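Local coordinates for receptor-type adenylate cyclase gresag 4.1 (Trypanosoma brucei, PDB 1FX2), which catalyses the magnesium-dependent conversion of ATP to cyclic AMP and diphosphate through its class III cyclase domain, the part present here, at residues 56-59 with 64-67. Sequence-based numbering, arbitrary orientation.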
# COMPACT_ATOMS: atom_id res chain seq x y z
N GLU A 56 -5.46 26.24 5.45
CA GLU A 56 -5.12 26.45 4.06
C GLU A 56 -3.71 26.99 3.99
O GLU A 56 -3.48 28.16 4.44
CB GLU A 56 -6.12 27.46 3.43
CG GLU A 56 -5.89 27.70 1.91
CD GLU A 56 -6.95 28.63 1.33
OE1 GLU A 56 -8.08 28.64 1.83
OE2 GLU A 56 -6.53 29.35 0.40
N VAL A 57 -2.77 26.28 3.35
CA VAL A 57 -1.40 26.77 3.26
C VAL A 57 -1.35 27.76 2.12
O VAL A 57 -0.81 28.89 2.27
CB VAL A 57 -0.43 25.60 3.01
CG1 VAL A 57 1.02 26.13 2.88
CG2 VAL A 57 -0.63 24.55 4.11
N LYS A 58 -1.78 27.31 0.91
CA LYS A 58 -1.83 28.21 -0.23
C LYS A 58 -2.68 27.63 -1.35
O LYS A 58 -3.01 26.46 -1.34
CB LYS A 58 -0.45 28.44 -0.76
CG LYS A 58 0.36 27.24 -1.17
CD LYS A 58 1.71 27.32 -0.51
CE LYS A 58 2.86 27.04 -1.45
NZ LYS A 58 4.13 27.55 -0.84
N THR A 59 -3.08 28.50 -2.25
CA THR A 59 -3.80 28.05 -3.40
C THR A 59 -3.12 28.68 -4.55
O THR A 59 -2.82 29.88 -4.50
CB THR A 59 -5.26 28.38 -3.43
OG1 THR A 59 -5.91 27.87 -2.27
CG2 THR A 59 -5.87 27.74 -4.55
N PHE A 64 -5.16 23.41 -4.42
CA PHE A 64 -5.09 23.70 -2.96
C PHE A 64 -3.96 22.89 -2.32
O PHE A 64 -3.69 21.73 -2.72
CB PHE A 64 -6.40 23.34 -2.19
CG PHE A 64 -7.41 24.41 -2.18
CD1 PHE A 64 -8.23 24.59 -3.27
CD2 PHE A 64 -7.59 25.22 -1.07
CE1 PHE A 64 -9.19 25.58 -3.24
CE2 PHE A 64 -8.51 26.19 -1.02
CZ PHE A 64 -9.37 26.40 -2.12
N MET A 65 -3.31 23.53 -1.34
CA MET A 65 -2.36 22.81 -0.42
C MET A 65 -2.95 23.08 0.95
O MET A 65 -3.05 24.24 1.40
CB MET A 65 -0.92 23.34 -0.57
CG MET A 65 0.00 22.59 0.43
SD MET A 65 1.63 23.43 0.28
CE MET A 65 2.58 22.62 1.61
N ILE A 66 -3.29 22.00 1.64
CA ILE A 66 -3.99 22.10 2.97
C ILE A 66 -3.20 21.26 4.01
O ILE A 66 -2.72 20.18 3.66
CB ILE A 66 -5.43 21.50 2.85
CG1 ILE A 66 -6.26 22.34 1.84
CG2 ILE A 66 -6.15 21.53 4.25
CD1 ILE A 66 -7.48 21.61 1.35
N ALA A 67 -3.02 21.82 5.22
CA ALA A 67 -2.31 21.07 6.27
C ALA A 67 -3.26 20.75 7.41
O ALA A 67 -4.22 21.46 7.66
CB ALA A 67 -1.11 21.91 6.82
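Val57 and Lys58 both send their backbone N-H to Met65, the signature of a classic beta bulge. Val57 N lies 2.8 Å from Met65 O, while the bond from Lys58 N to that oxygen is weak at 3.4 Å. The return bond, Met65 N to Lys58 O, measures 2.9 Å. The antiparallel strands form a hairpin at the margin of the cyclase domain's seven-stranded sheet, 55-60 outermost and 63-68 bonded on to strand 13-20. Its turn carries Asp62, which with Asp19 is predicted to bind magnesium. Apolar packing occupies the face of Lys58 and Met65, with Val57 leaning in toward the partner strand. Met65 is fully extended, its SD touching Val57 CG1 at 3.8 Å and Lys58 CD at 4.0 Å; Val57 CG2, the branch beside the backbone N, rests on Ala67 CB. Lys58 bends past Met65 to a salt bridge with Asp155. On the other face, Thr59 lies over one face of the Phe64 ring, OG1 above the rim 3.3 Å from Phe64 CE2 and CG2 4.2 Å from the centroid in a CH-pi contact. OG1 also donates to Glu56 OE2 from above the carboxylate plane. With CG anti to its N (chi1 -177°), extended Glu56 leans along its strand until CD meets Phe64 CE2 obliquely, the carboxylate and ring planes 67° apart. Arg46 of helix 34-51 pairs with that carboxylate, and His42 meets Phe64 edge-to-face.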